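Local coordinates for protein Cg9734-pa (Drosophila melanogaster, PDB 2BK9) that binds a haem whose iron is held by two axial histidines and probably carries oxygen, at residues N107-K110 with G111-D115; S37-K41 with F42-D46. The protein carries 1 engineered substitution. One frame throughout, in Å; residues are numbered along the deposited sequence.

Both contacts are local, each within one continuous run of chain, and they lie in series: interaction 2 in the loop between helix 20-34 and helix 56-75, interaction 1 later, on helix 103-120. Their centres are about 18 Å apart, and the haem touches both. Leu109 of interaction 1 packs against a pyrrole substituent and meso carbon, while Phe42 and its neighbours in interaction 2 close over the porphyrin near one propionate. The two also meet directly, Gln108 OE1 lying 2.9 Å from Asn38 ND2, a probable hydrogen bond that ties the loop to the helix. Two parts of the globin fold far apart along the chain thus shape one haem pocket.

Interaction 1 of 2, residues N107-K110 with G111-D115; sequences NQLK and GVILD. With HEM (protoporphyrin IX containing Fe), chain B.
Leu109 and Ile113 stand one turn apart on helix 103-120, joined by the backbone bond from Ile113 N to Leu109 O, at 2.8 Å the shortest of the four that link 107-110 to the amides four residues on. Leu114 N reaches Lys110 O at 3.1 Å. The two earlier bonds, Gly111 N to Asn107 O and Val112 N to Gln108 O, are weak.

Leu109 and Ile113 also carry the apolar side of this turn. The branch carbon CG of Leu109 meets the terminal CD1 of Ile113 at 3.8 Å, the two side chains crossing at a slant. Ile113 holds CG1 anti to its carbonyl carbon (chi1 -69°), which folds that branch back along the helix, 3.3 Å from Leu109 O. Beyond CG, Leu109 turns to the cofactor: its CD2 lies 3.6 Å from the vinyl carbon CAB of HEM and also beside the meso carbon CHC. Helix 103-120, the G helix of the globin fold, thus lines the haem pocket with Leu109, whose side chain is about 6 Å from that of the axial ligand His61. Ile27 and Phe31 of helix 20-34 also touch Leu109.

On one flank of the helix, Val112 lays CG2 alongside Gln108 O at 3.4 Å. On a different flank the CB, CG and CD1 of Leu114 gather round Lys110 O. The Lys110 chain runs out extended from a CG anti to the backbone N (chi1 -177°), and its NZ ends in a salt bridge with Asp136. That charge pair joins the turn to helix 125-143, whose Val135 and Tyr139 also touch the lysine.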
ATOM      1  N   ASN A 107       4.888   7.302   4.191  1.00  4.80           N
ATOM      2  CA  ASN A 107       5.704   6.515   5.116  1.00  5.96           C
ATOM      3  C   ASN A 107       4.878   6.017   6.300  1.00  6.04           C
ATOM      4  O   ASN A 107       5.102   4.903   6.781  1.00  7.01           O
ATOM      5  CB  ASN A 107       6.933   7.295   5.540  1.00  6.51           C
ATOM      6  CG  ASN A 107       7.979   7.331   4.469  1.00  6.83           C
ATOM      7  OD1 ASN A 107       8.121   6.391   3.679  1.00  8.48           O
ATOM      8  ND2 ASN A 107       8.728   8.445   4.406  1.00  6.89           N
ATOM      9  N   GLN A 108       3.895   6.796   6.743  1.00  6.01           N
ATOM     10  CA  GLN A 108       2.936   6.352   7.734  1.00  5.90           C
ATOM     11  C   GLN A 108       2.198   5.097   7.235  1.00  6.04           C
ATOM     12  O   GLN A 108       2.081   4.092   7.939  1.00  6.57           O
ATOM     13  CB  GLN A 108       1.943   7.490   8.055  1.00  5.76           C
ATOM     14  CG  GLN A 108       2.539   8.582   8.896  1.00  5.88           C
ATOM     15  CD  GLN A 108       1.653   9.812   8.977  1.00  5.59           C
ATOM     16  OE1 GLN A 108       0.725   9.978   8.191  1.00  6.82           O
ATOM     17  NE2 GLN A 108       1.938  10.680   9.927  1.00  7.15           N
ATOM     18  N   LEU A 109       1.710   5.135   5.998  1.00  5.65           N
ATOM     19  CA  LEU A 109       1.005   4.004   5.445  1.00  6.09           C
ATOM     20  C   LEU A 109       1.928   2.809   5.266  1.00  6.19           C
ATOM     21  O   LEU A 109       1.506   1.666   5.447  1.00  6.25           O
ATOM     22  CB  LEU A 109       0.347   4.391   4.105  1.00  5.95           C
ATOM     23  CG  LEU A 109      -0.559   3.313   3.518  1.00  6.06           C
ATOM     24  CD1 LEU A 109      -1.768   3.028   4.349  1.00  7.12           C
ATOM     25  CD2 LEU A 109      -0.989   3.663   2.110  1.00  7.08           C
ATOM     26  N   LYS A 110       3.165   3.078   4.906  1.00  7.12           N
ATOM     27  CA  LYS A 110       4.131   2.006   4.625  1.00  8.34           C
ATOM     28  C   LYS A 110       4.283   1.073   5.821  1.00  6.60           C
ATOM     29  O   LYS A 110       4.239  -0.158   5.699  1.00  7.52           O
ATOM     30  CB  LYS A 110       5.494   2.616   4.281  1.00  8.90           C
ATOM     31  CG  LYS A 110       6.606   1.693   3.900  1.00 11.94           C
ATOM     32  CD  LYS A 110       7.932   2.522   3.707  1.00 12.90           C
ATOM     33  CE  LYS A 110       8.977   1.860   2.849  1.00 17.57           C
ATOM     34  NZ  LYS A 110      10.252   2.606   3.069  1.00 17.51           N
ATOM     35  N   GLY A 111       4.499   1.649   7.000  1.00  7.25           N
ATOM     36  CA  GLY A 111       4.689   0.839   8.156  1.00  7.05           C
ATOM     37  C   GLY A 111       3.458   0.053   8.508  1.00  6.07           C
ATOM     38  O   GLY A 111       3.532  -1.074   8.958  1.00  6.97           O
ATOM     39  N   VAL A 112       2.294   0.626   8.252  1.00  6.12           N
ATOM     40  CA  VAL A 112       1.022  -0.043   8.536  1.00  6.21           C
ATOM     41  C   VAL A 112       0.791  -1.183   7.573  1.00  5.72           C
ATOM     42  O   VAL A 112       0.369  -2.256   7.994  1.00  6.27           O
ATOM     43  CB  VAL A 112      -0.088   0.965   8.466  1.00  7.02           C
ATOM     44  CG1 VAL A 112      -1.407   0.297   8.342  1.00  9.71           C
ATOM     45  CG2 VAL A 112      -0.009   1.979   9.634  1.00  7.87           C
ATOM     46  N   ILE A 113       1.091  -1.010   6.295  1.00  5.22           N
ATOM     47  CA  ILE A 113       0.971  -2.116   5.332  1.00  5.67           C
ATOM     48  C   ILE A 113       1.844  -3.279   5.762  1.00  5.09           C
ATOM     49  O   ILE A 113       1.411  -4.426   5.800  1.00  5.96           O
ATOM     50  CB  ILE A 113       1.374  -1.637   3.918  1.00  6.08           C
ATOM     51  CG1 ILE A 113       0.326  -0.656   3.386  1.00  7.19           C
ATOM     52  CG2 ILE A 113       1.542  -2.822   2.978  1.00  6.84           C
ATOM     53  CD1 ILE A 113       0.803   0.055   2.144  1.00  8.56           C
ATOM     54  N   LEU A 114       3.100  -3.000   6.081  1.00  5.34           N
ATOM     55  CA  LEU A 114       4.006  -4.073   6.472  1.00  5.58           C
ATOM     56  C   LEU A 114       3.552  -4.750   7.762  1.00  5.10           C
ATOM     57  O   LEU A 114       3.638  -5.973   7.878  1.00  5.96           O
ATOM     58  CB  LEU A 114       5.430  -3.532   6.575  1.00  5.97           C
ATOM     59  CG  LEU A 114       6.063  -3.221   5.201  1.00  7.77           C
ATOM     60  CD1 LEU A 114       7.308  -2.384   5.386  1.00  9.48           C
ATOM     61  CD2 LEU A 114       6.368  -4.480   4.419  1.00 10.30           C
ATOM     62  N   ASP A 115       3.009  -3.981   8.693  1.00  5.52           N
ATOM     63  CA  ASP A 115       2.479  -4.529   9.913  1.00  6.07           C
ATOM     64  C   ASP A 115       1.311  -5.495   9.624  1.00  5.12           C
ATOM     65  O   ASP A 115       1.241  -6.593  10.168  1.00  5.71           O
ATOM     66  CB  ASP A 115       2.034  -3.382  10.805  1.00  7.02           C
ATOM     67  CG  ASP A 115       1.479  -3.818  12.060  1.00  9.29           C
ATOM     68  OD1 ASP A 115       2.301  -4.167  12.940  1.00 11.92           O
ATOM     69  OD2 ASP A 115       0.231  -3.898  12.256  1.00  8.81           O
TER
HETATM   70  CHA HEM B1154      -7.375   8.111  -4.179  1.00  7.27           C
HETATM   71  CHB HEM B1154      -4.464   4.292  -4.430  1.00  6.82           C
HETATM   72  CHC HEM B1154      -2.195   5.901  -0.562  1.00  6.37           C
HETATM   73  CHD HEM B1154      -5.357   9.433  -0.043  1.00  5.75           C
HETATM   74  C1A HEM B1154      -6.730   6.981  -4.608  1.00  7.00           C
HETATM   75  C2A HEM B1154      -6.962   6.315  -5.891  1.00  8.47           C
HETATM   76  C3A HEM B1154      -6.138   5.248  -5.991  1.00  7.51           C
HETATM   77  C4A HEM B1154      -5.413   5.214  -4.753  1.00  6.82           C
HETATM   78  CMA HEM B1154      -5.948   4.205  -7.109  1.00  8.52           C
HETATM   79  CAA HEM B1154      -7.979   6.808  -6.927  1.00  9.39           C
HETATM   80  CBA HEM B1154      -7.433   8.014  -7.692  1.00  9.16           C
HETATM   81  CGA HEM B1154      -8.546   8.499  -8.584  1.00 11.81           C
HETATM   82  O1A HEM B1154      -9.471   9.210  -8.091  1.00 14.89           O
HETATM   83  O2A HEM B1154      -8.507   8.188  -9.786  1.00 13.82           O
HETATM   84  C1B HEM B1154      -3.610   4.357  -3.354  1.00  6.44           C
HETATM   85  C2B HEM B1154      -2.505   3.463  -3.151  1.00  6.29           C
HETATM   86  C3B HEM B1154      -1.865   3.921  -2.058  1.00  6.01           C
HETATM   87  C4B HEM B1154      -2.516   5.116  -1.616  1.00  5.12           C
HETATM   88  CMB HEM B1154      -2.201   2.270  -4.012  1.00  7.17           C
HETATM   89  CAB HEM B1154      -0.614   3.419  -1.447  1.00  7.68           C
HETATM   90  CBB HEM B1154      -0.223   2.158  -1.414  1.00  9.81           C
HETATM   91  C1C HEM B1154      -2.828   7.000  -0.072  1.00  5.89           C
HETATM   92  C2C HEM B1154      -2.433   7.801   1.082  1.00  5.96           C
HETATM   93  C3C HEM B1154      -3.348   8.751   1.270  1.00  6.21           C
HETATM   94  C4C HEM B1154      -4.319   8.604   0.216  1.00  5.69           C
HETATM   95  CMC HEM B1154      -1.161   7.555   1.891  1.00  7.09           C
HETATM   96  CAC HEM B1154      -3.317   9.769   2.378  1.00  6.24           C
HETATM   97  CBC HEM B1154      -4.343  10.371   2.942  1.00  8.10           C
HETATM   98  C1D HEM B1154      -6.204   9.389  -1.100  1.00  5.69           C
HETATM   99  C2D HEM B1154      -7.197  10.338  -1.378  1.00  6.60           C
HETATM  100  C3D HEM B1154      -7.816   9.950  -2.598  1.00  7.40           C
HETATM  101  C4D HEM B1154      -7.112   8.764  -3.008  1.00  6.73           C
HETATM  102  CMD HEM B1154      -7.580  11.518  -0.503  1.00  7.20           C
HETATM  103  CAD HEM B1154      -8.940  10.677  -3.286  1.00  7.90           C
HETATM  104  CBD HEM B1154     -10.275  10.300  -2.724  1.00  8.24           C
HETATM  105  CGD HEM B1154     -11.422  11.019  -3.362  1.00 10.39           C
HETATM  106  O1D HEM B1154     -12.566  10.900  -2.863  1.00 12.81           O
HETATM  107  O2D HEM B1154     -11.206  11.721  -4.385  1.00 11.50           O
HETATM  108  NA  HEM B1154      -5.757   6.306  -3.951  1.00  6.20           N
HETATM  109  NB  HEM B1154      -3.612   5.378  -2.396  1.00  5.44           N
HETATM  110  NC  HEM B1154      -3.988   7.520  -0.587  1.00  5.70           N
HETATM  111  ND  HEM B1154      -6.152   8.447  -2.104  1.00  6.51           N
HETATM  112 FE   HEM B1154      -4.913   6.900  -2.258  1.00  5.51          FE

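Interaction 2 of 2, residues S37-K41 with F42-D46; sequences SNLEK and FPFRD. With HEM (protoporphyrin IX containing Fe), chain B.
Phe42 N donates to Leu39 O at 3.0 Å, closing the 3-10 segment 37-41, and Arg45 N then bonds to Phe42 O in a type I beta turn, Phe42 to Arg45. The chain doubles back, leaving the CA atoms of Leu39 and Arg45 4.8 Å apart.

Arg45 fastens this fold-back with its side chain. NE and NH2 both donate to the one carbonyl oxygen Glu40 O, at 2.9 Å from NE and 3.0 Å from NH2. This side-on grip places the oxygen in the guanidinium plane, while both donors stand over the same face of the carbonyl. CG sits between the backbone N and the carbonyl carbon (chi1 57°), and a bend at chi3 (62°) brings the guanidinium back across the turn, one face over Phe42 O. The carboxylate of Glu40 makes no salt bridge with it, the distance from OE1 to Arg45 NE being 4.3 Å; water 1 instead links Glu40 OE1 to Asp46 OD1.

By its place in the globin fold, segment 37-41 is probably the end of the short C helix, running into the CD corner, with Phe42 in the position of the globin phenylalanine CD1 that packs on the haem. Here Phe42 reaches the porphyrin, with CZ 3.3 Å from the meso carbon CHD of HEM and methyl CMD over the centre of one ring face. Its other face receives Phe44 CZ towards the rim, and its ring meets that of the axial ligand His61 edge-to-face.

Among the remaining apolar contacts, Phe42 CB lies over the centre of the Phe44 ring. Lys41 lays CG against the vinyl carbon CBC of HEM at 3.8 Å on its way to hydrogen bonds from NZ to the carbonyls of Arg99 and Thr100.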
ATOM      1  N   SER A  37      -4.691  12.598  11.103  1.00  5.85           N
ATOM      2  CA  SER A  37      -4.714  13.753  10.228  1.00  6.61           C
ATOM      3  C   SER A  37      -5.071  13.349   8.798  1.00  5.85           C
ATOM      4  O   SER A  37      -5.706  14.123   8.094  1.00  7.49           O
ATOM      5  CB  SER A  37      -3.368  14.443  10.257  1.00  8.51           C
ATOM      6  OG  SER A  37      -2.382  13.678   9.622  1.00 10.12           O
ATOM      7  N   ASN A  38      -4.711  12.129   8.393  1.00  5.39           N
ATOM      8  CA  ASN A  38      -4.953  11.668   7.051  1.00  5.30           C
ATOM      9  C   ASN A  38      -6.454  11.535   6.726  1.00  5.30           C
ATOM     10  O   ASN A  38      -6.823  11.621   5.575  1.00  5.69           O
ATOM     11  CB  ASN A  38      -4.265  10.335   6.820  1.00  5.32           C
ATOM     12  CG  ASN A  38      -2.763  10.469   6.859  1.00  5.55           C
ATOM     13  OD1 ASN A  38      -2.168  11.043   5.949  1.00  5.93           O
ATOM     14  ND2 ASN A  38      -2.145   9.977   7.941  1.00  6.05           N
ATOM     15  N   LEU A  39      -7.297  11.337   7.745  1.00  5.62           N
ATOM     16  CA  LEU A  39      -8.725  11.294   7.512  1.00  6.04           C
ATOM     17  C   LEU A  39      -9.237  12.503   6.800  1.00  6.60           C
ATOM     18  O   LEU A  39     -10.185  12.411   6.017  1.00  7.60           O
ATOM     19  CB  LEU A  39      -9.473  11.279   8.849  0.70  7.23           C
ATOM     20  CG  LEU A  39      -9.486   9.904   9.516  0.70  5.76           C
ATOM     21  CD1 LEU A  39      -9.909  10.031  11.004  0.70  7.12           C
ATOM     22  CD2 LEU A  39     -10.428   8.916   8.798  0.70  6.65           C
ATOM     23  N   GLU A  40      -8.656  13.667   7.100  1.00  6.48           N
ATOM     24  CA  GLU A  40      -9.163  14.913   6.602  1.00  7.88           C
ATOM     25  C   GLU A  40      -9.066  15.016   5.095  1.00  7.88           C
ATOM     26  O   GLU A  40      -9.747  15.865   4.497  1.00  8.81           O
ATOM     27  CB  GLU A  40      -8.417  16.068   7.252  1.00  9.50           C
ATOM     28  CG  GLU A  40      -8.555  16.151   8.771  1.00 13.41           C
ATOM     29  CD  GLU A  40      -9.927  16.054   9.403  1.00 17.98           C
ATOM     30  OE1 GLU A  40     -10.881  16.725   8.985  1.00 17.66           O
ATOM     31  OE2 GLU A  40     -10.094  15.336  10.400  1.00 24.37           O
ATOM     32  N   LYS A  41      -8.243  14.202   4.452  1.00  6.53           N
ATOM     33  CA  LYS A  41      -8.107  14.231   3.010  1.00  6.94           C
ATOM     34  C   LYS A  41      -9.307  13.606   2.298  1.00  7.03           C
ATOM     35  O   LYS A  41      -9.466  13.793   1.115  1.00  7.99           O
ATOM     36  CB  LYS A  41      -6.857  13.459   2.587  1.00  6.38           C
ATOM     37  CG  LYS A  41      -5.559  14.001   3.091  1.00  7.67           C
ATOM     38  CD  LYS A  41      -5.159  15.290   2.508  1.00  7.72           C
ATOM     39  CE  LYS A  41      -3.757  15.722   2.826  1.00  7.94           C
ATOM     40  NZ  LYS A  41      -3.417  17.021   2.187  1.00  7.42           N
ATOM     41  N   PHE A  42     -10.117  12.835   3.026  1.00  7.25           N
ATOM     42  CA  PHE A  42     -11.183  12.025   2.426  1.00  7.50           C
ATOM     43  C   PHE A  42     -12.558  12.593   2.752  1.00  8.33           C
ATOM     44  O   PHE A  42     -12.775  13.173   3.804  1.00  8.97           O
ATOM     45  CB  PHE A  42     -11.128  10.603   2.951  1.00  7.59           C
ATOM     46  CG  PHE A  42      -9.986   9.801   2.447  1.00  7.30           C
ATOM     47  CD1 PHE A  42     -10.096   9.163   1.216  1.00  8.18           C
ATOM     48  CD2 PHE A  42      -8.800   9.689   3.184  1.00  7.43           C
ATOM     49  CE1 PHE A  42      -9.089   8.362   0.748  1.00 10.02           C
ATOM     50  CE2 PHE A  42      -7.775   8.858   2.667  1.00  9.36           C
ATOM     51  CZ  PHE A  42      -7.972   8.194   1.473  1.00  8.84           C
ATOM     52  N   PRO A  43     -13.556  12.285   1.931  1.00  9.44           N
ATOM     53  CA  PRO A  43     -14.916  12.756   2.206  1.00 10.68           C
ATOM     54  C   PRO A  43     -15.563  12.171   3.444  1.00  9.84           C
ATOM     55  O   PRO A  43     -16.466  12.749   4.029  1.00 11.35           O
ATOM     56  CB  PRO A  43     -15.683  12.349   0.950  1.00 11.86           C
ATOM     57  CG  PRO A  43     -14.826  11.361   0.235  1.00 13.24           C
ATOM     58  CD  PRO A  43     -13.440  11.642   0.612  1.00 10.20           C
ATOM     59  N   PHE A  44     -15.046  11.030   3.871  1.00  9.09           N
ATOM     60  CA  PHE A  44     -15.479  10.351   5.066  1.00  8.86           C
ATOM     61  C   PHE A  44     -14.734  10.806   6.314  1.00  8.32           C
ATOM     62  O   PHE A  44     -14.769  10.120   7.336  1.00  8.13           O
ATOM     63  CB  PHE A  44     -15.421   8.835   4.894  1.00  8.74           C
ATOM     64  CG  PHE A  44     -14.069   8.275   4.442  1.00  7.94           C
ATOM     65  CD1 PHE A  44     -13.033   8.131   5.324  1.00  7.95           C
ATOM     66  CD2 PHE A  44     -13.853   7.908   3.120  1.00  9.09           C
ATOM     67  CE1 PHE A  44     -11.836   7.628   4.907  1.00  7.76           C
ATOM     68  CE2 PHE A  44     -12.661   7.414   2.691  1.00  8.83           C
ATOM     69  CZ  PHE A  44     -11.656   7.240   3.611  1.00  8.21           C
ATOM     70  N   ARG A  45     -14.112  11.989   6.254  1.00  8.30           N
ATOM     71  CA  ARG A  45     -13.349  12.510   7.363  1.00  9.07           C
ATOM     72  C   ARG A  45     -14.031  12.512   8.704  1.00  8.95           C
ATOM     73  O   ARG A  45     -13.332  12.389   9.714  1.00 10.95           O
ATOM     74  CB  ARG A  45     -12.840  13.925   7.023  1.00  9.47           C
ATOM     75  CG  ARG A  45     -13.922  14.909   6.657  1.00 11.75           C
ATOM     76  CD  ARG A  45     -13.428  16.261   6.238  1.00 13.44           C
ATOM     77  NE  ARG A  45     -12.599  16.223   5.031  1.00 13.19           N
ATOM     78  CZ  ARG A  45     -13.038  16.267   3.783  1.00 15.10           C
ATOM     79  NH1 ARG A  45     -14.339  16.292   3.485  1.00 17.16           N
ATOM     80  NH2 ARG A  45     -12.168  16.208   2.794  1.00 15.40           N
ATOM     81  N   ASP A  46     -15.347  12.696   8.732  1.00  9.73           N
ATOM     82  CA  ASP A  46     -16.074  12.758   9.997  1.00 10.33           C
ATOM     83  C   ASP A  46     -16.795  11.477  10.392  1.00 10.63           C
ATOM     84  O   ASP A  46     -17.576  11.493  11.334  1.00 13.61           O
ATOM     85  CB  ASP A  46     -17.064  13.957   9.981  1.00 11.96           C
ATOM     86  CG  ASP A  46     -16.363  15.290   9.876  1.00 14.94           C
ATOM     87  OD1 ASP A  46     -15.237  15.441  10.380  1.00 18.14           O
ATOM     88  OD2 ASP A  46     -16.888  16.238   9.302  1.00 20.29           O
TER
HETATM   89  CHA HEM B1154      -7.375   8.111  -4.179  1.00  7.27           C
HETATM   90  CHB HEM B1154      -4.464   4.292  -4.430  1.00  6.82           C
HETATM   91  CHC HEM B1154      -2.195   5.901  -0.562  1.00  6.37           C
HETATM   92  CHD HEM B1154      -5.357   9.433  -0.043  1.00  5.75           C
HETATM   93  C1A HEM B1154      -6.730   6.981  -4.608  1.00  7.00           C
HETATM   94  C2A HEM B1154      -6.962   6.315  -5.891  1.00  8.47           C
HETATM   95  C3A HEM B1154      -6.138   5.248  -5.991  1.00  7.51           C
HETATM   96  C4A HEM B1154      -5.413   5.214  -4.753  1.00  6.82           C
HETATM   97  CMA HEM B1154      -5.948   4.205  -7.109  1.00  8.52           C
HETATM   98  CAA HEM B1154      -7.979   6.808  -6.927  1.00  9.39           C
HETATM   99  CBA HEM B1154      -7.433   8.014  -7.692  1.00  9.16           C
HETATM  100  CGA HEM B1154      -8.546   8.499  -8.584  1.00 11.81           C
HETATM  101  O1A HEM B1154      -9.471   9.210  -8.091  1.00 14.89           O
HETATM  102  O2A HEM B1154      -8.507   8.188  -9.786  1.00 13.82           O
HETATM  103  C1B HEM B1154      -3.610   4.357  -3.354  1.00  6.44           C
HETATM  104  C2B HEM B1154      -2.505   3.463  -3.151  1.00  6.29           C
HETATM  105  C3B HEM B1154      -1.865   3.921  -2.058  1.00  6.01           C
HETATM  106  C4B HEM B1154      -2.516   5.116  -1.616  1.00  5.12           C
HETATM  107  CMB HEM B1154      -2.201   2.270  -4.012  1.00  7.17           C
HETATM  108  CAB HEM B1154      -0.614   3.419  -1.447  1.00  7.68           C
HETATM  109  CBB HEM B1154      -0.223   2.158  -1.414  1.00  9.81           C
HETATM  110  C1C HEM B1154      -2.828   7.000  -0.072  1.00  5.89           C
HETATM  111  C2C HEM B1154      -2.433   7.801   1.082  1.00  5.96           C
HETATM  112  C3C HEM B1154      -3.348   8.751   1.270  1.00  6.21           C
HETATM  113  C4C HEM B1154      -4.319   8.604   0.216  1.00  5.69           C
HETATM  114  CMC HEM B1154      -1.161   7.555   1.891  1.00  7.09           C
HETATM  115  CAC HEM B1154      -3.317   9.769   2.378  1.00  6.24           C
HETATM  116  CBC HEM B1154      -4.343  10.371   2.942  1.00  8.10           C
HETATM  117  C1D HEM B1154      -6.204   9.389  -1.100  1.00  5.69           C
HETATM  118  C2D HEM B1154      -7.197  10.338  -1.378  1.00  6.60           C
HETATM  119  C3D HEM B1154      -7.816   9.950  -2.598  1.00  7.40           C
HETATM  120  C4D HEM B1154      -7.112   8.764  -3.008  1.00  6.73           C
HETATM  121  CMD HEM B1154      -7.580  11.518  -0.503  1.00  7.20           C
HETATM  122  CAD HEM B1154      -8.940  10.677  -3.286  1.00  7.90           C
HETATM  123  CBD HEM B1154     -10.275  10.300  -2.724  1.00  8.24           C
HETATM  124  CGD HEM B1154     -11.422  11.019  -3.362  1.00 10.39           C
HETATM  125  O1D HEM B1154     -12.566  10.900  -2.863  1.00 12.81           O
HETATM  126  O2D HEM B1154     -11.206  11.721  -4.385  1.00 11.50           O
HETATM  127  NA  HEM B1154      -5.757   6.306  -3.951  1.00  6.20           N
HETATM  128  NB  HEM B1154      -3.612   5.378  -2.396  1.00  5.44           N
HETATM  129  NC  HEM B1154      -3.988   7.520  -0.587  1.00  5.70           N
HETATM  130  ND  HEM B1154      -6.152   8.447  -2.104  1.00  6.51           N
HETATM  131 FE   HEM B1154      -4.913   6.900  -2.258  1.00  5.51          FE
HETATM  132  O   HOH W   1     -13.633  17.243   9.179  1.00 25.13           O
HETATM  133  O   HOH W   2     -12.713  14.902  11.902  1.00 28.09           O